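Local coordinates for Alpha/beta hydrolase family protein (Bacillus anthracis, PDB 3OOS) that is probably a hydrolase of the alpha/beta fold family, with a natural substrate that is not established, at residues A[31-41]-A[189-200]. Sequence-based numbering, arbitrary orientation.
Sequences LYSEYNDNGNT and LPNSGKTVGNRL. With SO4 (sulfate ion), chain B.
L200 lays its CD1 methyl over the centre of one face of the Y32 ring, 3.7 Å from the ring centroid and close to the ring normal. At the ring's edge, Y32 OH donates to sulfate O1 at 2.7 Å, near the ring plane. H30, S99 and A100 also bind this sulfate, and S99 sits in a GxSxG pattern, consistent with a nucleophile elbow. R199 packs its CB against Y32 CB, and its chain then runs along the backbone to L31. The chain bends at chi3 (59°), which brings NE to L31 O at 2.7 Å. That carbonyl lies in the guanidinium plane at its edge, and the bond is almost straight (170°). K58 O and T77 OG1 take NH1 and NH2, so the group is fixed on several sides.

Between the two ends runs a short antiparallel ladder, S33 opposite T195 and E34 opposite K194. G193 joins K194 in facing E34, a classic beta bulge. V196 CG2 packs on E34 CB, the two side chains crossing at about a right angle, while E34 OE1 bonds to G61 N.

Past the bulge, S192 points its hydroxyl into the turn 36-39. OG accepts from N36 N at 2.9 Å and donates to G39 O at 2.6 Å. N40 ND2 meets S192 O nearly head-on, at 3.0 Å. N191 OD1 receives T41 N from above its carbonyl plane.

The contact ties the loop after strand 25-28 to the segment leading into helix 197-207. One side-chain hydroxyl bridges the turn. The sulfate, probably from the crystallisation liquor, lies in the presumed active site, consistent with Y32 lining the pocket.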
loop_
_atom_site.group_PDB
_atom_site.type_symbol
_atom_site.label_atom_id
_atom_site.label_comp_id
_atom_site.label_asym_id
_atom_site.label_seq_id
_atom_site.Cartn_x
_atom_site.Cartn_y
_atom_site.Cartn_z
ATOM N N LEU A 31 0.075 0.491 5.033
ATOM C CA LEU A 31 0.808 0.625 6.289
ATOM C C LEU A 31 0.207 1.641 7.265
ATOM O O LEU A 31 0.386 1.513 8.478
ATOM C CB LEU A 31 2.277 0.952 6.017
ATOM C CG LEU A 31 3.240 0.765 7.188
ATOM C CD1 LEU A 31 3.177 -0.660 7.733
ATOM C CD2 LEU A 31 4.643 1.113 6.741
ATOM N N TYR A 32 -0.498 2.645 6.749
ATOM C CA TYR A 32 -1.060 3.683 7.619
ATOM C C TYR A 32 -2.342 4.312 7.082
ATOM O O TYR A 32 -2.472 5.534 7.023
ATOM C CB TYR A 32 -0.010 4.755 7.974
ATOM C CG TYR A 32 0.898 5.188 6.842
ATOM C CD1 TYR A 32 0.456 6.086 5.870
ATOM C CD2 TYR A 32 2.210 4.721 6.763
ATOM C CE1 TYR A 32 1.292 6.491 4.837
ATOM C CE2 TYR A 32 3.057 5.127 5.733
ATOM C CZ TYR A 32 2.589 6.008 4.773
ATOM O OH TYR A 32 3.417 6.410 3.748
ATOM N N SER A 33 -3.291 3.461 6.705
ATOM C CA SER A 33 -4.585 3.910 6.190
ATOM C C SER A 33 -5.724 3.118 6.809
ATOM O O SER A 33 -5.565 1.946 7.152
ATOM C CB SER A 33 -4.652 3.753 4.670
ATOM O OG SER A 33 -3.630 4.481 4.028
ATOM N N GLU A 34 -6.880 3.760 6.940
ATOM C CA GLU A 34 -8.077 3.057 7.388
ATOM C C GLU A 34 -9.175 3.105 6.336
ATOM O O GLU A 34 -9.389 4.128 5.694
ATOM C CB GLU A 34 -8.573 3.584 8.739
ATOM C CG GLU A 34 -8.941 5.064 8.772
ATOM C CD GLU A 34 -9.240 5.568 10.174
ATOM O OE1 GLU A 34 -9.300 4.756 11.123
ATOM O OE2 GLU A 34 -9.420 6.790 10.327
ATOM N N TYR A 35 -9.858 1.977 6.172
ATOM C CA TYR A 35 -10.846 1.791 5.123
ATOM C C TYR A 35 -12.264 1.696 5.679
ATOM O O TYR A 35 -12.468 1.472 6.872
ATOM C CB TYR A 35 -10.534 0.509 4.345
ATOM C CG TYR A 35 -9.132 0.434 3.785
ATOM C CD1 TYR A 35 -8.776 1.163 2.651
ATOM C CD2 TYR A 35 -8.167 -0.380 4.378
ATOM C CE1 TYR A 35 -7.492 1.091 2.125
ATOM C CE2 TYR A 35 -6.877 -0.461 3.859
ATOM C CZ TYR A 35 -6.550 0.278 2.733
ATOM O OH TYR A 35 -5.281 0.204 2.204
ATOM N N ASN A 36 -13.239 1.878 4.794
ATOM C CA ASN A 36 -14.641 1.620 5.107
ATOM C C ASN A 36 -15.272 0.821 3.966
ATOM O O ASN A 36 -14.569 0.425 3.035
ATOM C CB ASN A 36 -15.392 2.927 5.398
ATOM C CG ASN A 36 -15.370 3.896 4.230
ATOM O OD1 ASN A 36 -15.604 3.512 3.087
ATOM N ND2 ASN A 36 -15.106 5.168 4.521
ATOM N N ASP A 37 -16.581 0.588 4.029
ATOM C CA ASP A 37 -17.230 -0.304 3.062
ATOM C C ASP A 37 -17.386 0.252 1.637
ATOM O O ASP A 37 -17.943 -0.419 0.768
ATOM C CB ASP A 37 -18.552 -0.868 3.612
ATOM C CG ASP A 37 -19.638 0.185 3.776
ATOM O OD1 ASP A 37 -19.445 1.357 3.388
ATOM O OD2 ASP A 37 -20.713 -0.178 4.297
ATOM N N ASN A 38 -16.881 1.462 1.395
ATOM C CA ASN A 38 -16.720 1.952 0.024
ATOM C C ASN A 38 -15.621 1.184 -0.702
ATOM O O ASN A 38 -15.527 1.231 -1.928
ATOM C CB ASN A 38 -16.392 3.445 0.000
ATOM C CG ASN A 38 -17.571 4.305 0.406
ATOM O OD1 ASN A 38 -17.492 5.067 1.368
ATOM N ND2 ASN A 38 -18.672 4.182 -0.320
ATOM N N GLY A 39 -14.797 0.480 0.069
ATOM C CA GLY A 39 -13.653 -0.233 -0.479
ATOM C C GLY A 39 -12.530 0.724 -0.817
ATOM O O GLY A 39 -12.355 1.750 -0.160
ATOM N N ASN A 40 -11.775 0.392 -1.859
ATOM C CA ASN A 40 -10.562 1.122 -2.183
ATOM C C ASN A 40 -10.197 0.920 -3.651
ATOM O O ASN A 40 -10.357 -0.176 -4.182
ATOM C CB ASN A 40 -9.429 0.646 -1.265
ATOM C CG ASN A 40 -8.093 1.227 -1.641
ATOM O OD1 ASN A 40 -7.289 0.571 -2.301
ATOM N ND2 ASN A 40 -7.848 2.468 -1.235
ATOM N N THR A 41 -9.698 1.973 -4.294
ATOM C CA THR A 41 -9.473 1.954 -5.744
ATOM C C THR A 41 -8.272 1.111 -6.188
ATOM O O THR A 41 -8.208 0.692 -7.343
ATOM C CB THR A 41 -9.359 3.374 -6.333
ATOM O OG1 THR A 41 -8.389 4.120 -5.596
ATOM C CG2 THR A 41 -10.703 4.088 -6.279
ATOM N N LEU A 189 -15.184 7.515 -8.346
ATOM C CA LEU A 189 -15.182 6.118 -7.922
ATOM C C LEU A 189 -15.301 6.012 -6.404
ATOM O O LEU A 189 -14.788 6.876 -5.687
ATOM C CB LEU A 189 -13.903 5.414 -8.396
ATOM C CG LEU A 189 -13.648 5.343 -9.908
ATOM C CD1 LEU A 189 -12.240 4.838 -10.193
ATOM C CD2 LEU A 189 -14.685 4.471 -10.616
ATOM N N PRO A 190 -15.975 4.955 -5.907
ATOM C CA PRO A 190 -16.013 4.747 -4.459
ATOM C C PRO A 190 -14.604 4.494 -3.926
ATOM O O PRO A 190 -13.823 3.781 -4.555
ATOM C CB PRO A 190 -16.888 3.500 -4.297
ATOM C CG PRO A 190 -16.840 2.812 -5.613
ATOM C CD PRO A 190 -16.683 3.889 -6.640
ATOM N N ASN A 191 -14.283 5.093 -2.786
ATOM C CA ASN A 191 -12.942 4.991 -2.230
ATOM C C ASN A 191 -12.928 5.243 -0.736
ATOM O O ASN A 191 -13.796 5.937 -0.199
ATOM C CB ASN A 191 -11.994 5.975 -2.930
ATOM C CG ASN A 191 -10.529 5.558 -2.837
ATOM O OD1 ASN A 191 -10.210 4.384 -2.638
ATOM N ND2 ASN A 191 -9.633 6.524 -3.002
ATOM N N SER A 192 -11.938 4.650 -0.077
ATOM C CA SER A 192 -11.610 4.943 1.308
ATOM C C SER A 192 -10.121 4.673 1.511
ATOM O O SER A 192 -9.465 4.081 0.647
ATOM C CB SER A 192 -12.459 4.100 2.267
ATOM O OG SER A 192 -12.091 2.731 2.229
ATOM N N GLY A 193 -9.588 5.116 2.647
ATOM C CA GLY A 193 -8.176 4.929 2.959
ATOM C C GLY A 193 -7.564 6.188 3.539
ATOM O O GLY A 193 -6.554 6.681 3.029
ATOM N N LYS A 194 -8.190 6.692 4.604
ATOM C CA LYS A 194 -7.740 7.898 5.293
ATOM C C LYS A 194 -6.472 7.610 6.091
ATOM O O LYS A 194 -6.354 6.564 6.726
ATOM C CB LYS A 194 -8.840 8.415 6.224
ATOM C CG LYS A 194 -8.950 9.931 6.297
ATOM C CD LYS A 194 -10.268 10.351 6.936
ATOM C CE LYS A 194 -10.238 10.180 8.447
ATOM N NZ LYS A 194 -9.375 11.203 9.100
ATOM N N THR A 195 -5.526 8.544 6.051
ATOM C CA THR A 195 -4.268 8.391 6.781
ATOM C C THR A 195 -4.525 8.236 8.279
ATOM O O THR A 195 -5.307 8.991 8.860
ATOM C CB THR A 195 -3.337 9.586 6.537
ATOM O OG1 THR A 195 -3.113 9.725 5.133
ATOM C CG2 THR A 195 -1.995 9.376 7.228
ATOM N N VAL A 196 -3.873 7.244 8.884
ATOM C CA VAL A 196 -3.937 7.038 10.332
ATOM C C VAL A 196 -2.661 7.595 10.966
ATOM O O VAL A 196 -1.576 7.031 10.801
ATOM C CB VAL A 196 -4.141 5.540 10.696
ATOM C CG1 VAL A 196 -4.161 5.345 12.208
ATOM C CG2 VAL A 196 -5.439 5.021 10.094
ATOM N N GLY A 197 -2.811 8.706 11.685
ATOM C CA GLY A 197 -1.687 9.437 12.273
ATOM C C GLY A 197 -0.759 8.606 13.139
ATOM O O GLY A 197 0.462 8.697 13.002
ATOM N N ASN A 198 -1.332 7.789 14.022
ATOM C CA ASN A 198 -0.535 6.934 14.903
ATOM C C ASN A 198 0.422 6.056 14.110
ATOM O O ASN A 198 1.580 5.881 14.485
ATOM C CB ASN A 198 -1.438 6.040 15.766
ATOM C CG ASN A 198 -2.033 6.769 16.963
ATOM O OD1 ASN A 198 -3.118 6.414 17.435
ATOM N ND2 ASN A 198 -1.329 7.779 17.465
ATOM N N ARG A 199 -0.078 5.517 13.002
ATOM C CA ARG A 199 0.668 4.561 12.199
ATOM C C ARG A 199 1.682 5.256 11.283
ATOM O O ARG A 199 2.793 4.756 11.090
ATOM C CB ARG A 199 -0.293 3.676 11.402
ATOM C CG ARG A 199 -1.223 2.811 12.267
ATOM C CD ARG A 199 -1.898 1.723 11.428
ATOM N NE ARG A 199 -0.881 0.877 10.809
ATOM C CZ ARG A 199 -0.429 -0.266 11.317
ATOM N NH1 ARG A 199 -0.937 -0.758 12.443
ATOM N NH2 ARG A 199 0.532 -0.922 10.681
ATOM N N LEU A 200 1.297 6.405 10.733
ATOM C CA LEU A 200 2.205 7.209 9.914
ATOM C C LEU A 200 3.382 7.709 10.745
ATOM O O LEU A 200 4.536 7.618 10.313
ATOM C CB LEU A 200 1.471 8.391 9.270
ATOM C CG LEU A 200 2.345 9.395 8.504
ATOM C CD1 LEU A 200 3.000 8.750 7.277
ATOM C CD2 LEU A 200 1.532 10.619 8.101
HETATM S S SO4 B . 1.620 6.302 0.604
HETATM O O1 SO4 B . 2.060 7.256 1.617
HETATM O O2 SO4 B . 2.134 6.710 -0.696
HETATM O O3 SO4 B . 2.104 4.972 0.956
HETATM O O4 SO4 B . 0.158 6.287 0.568
HETATM O O HOH W 1 -2.977 7.174 3.731
HETATM O O HOH W 2 -7.441 8.644 10.599
HETATM O O HOH W 3 -14.743 7.007 2.134
#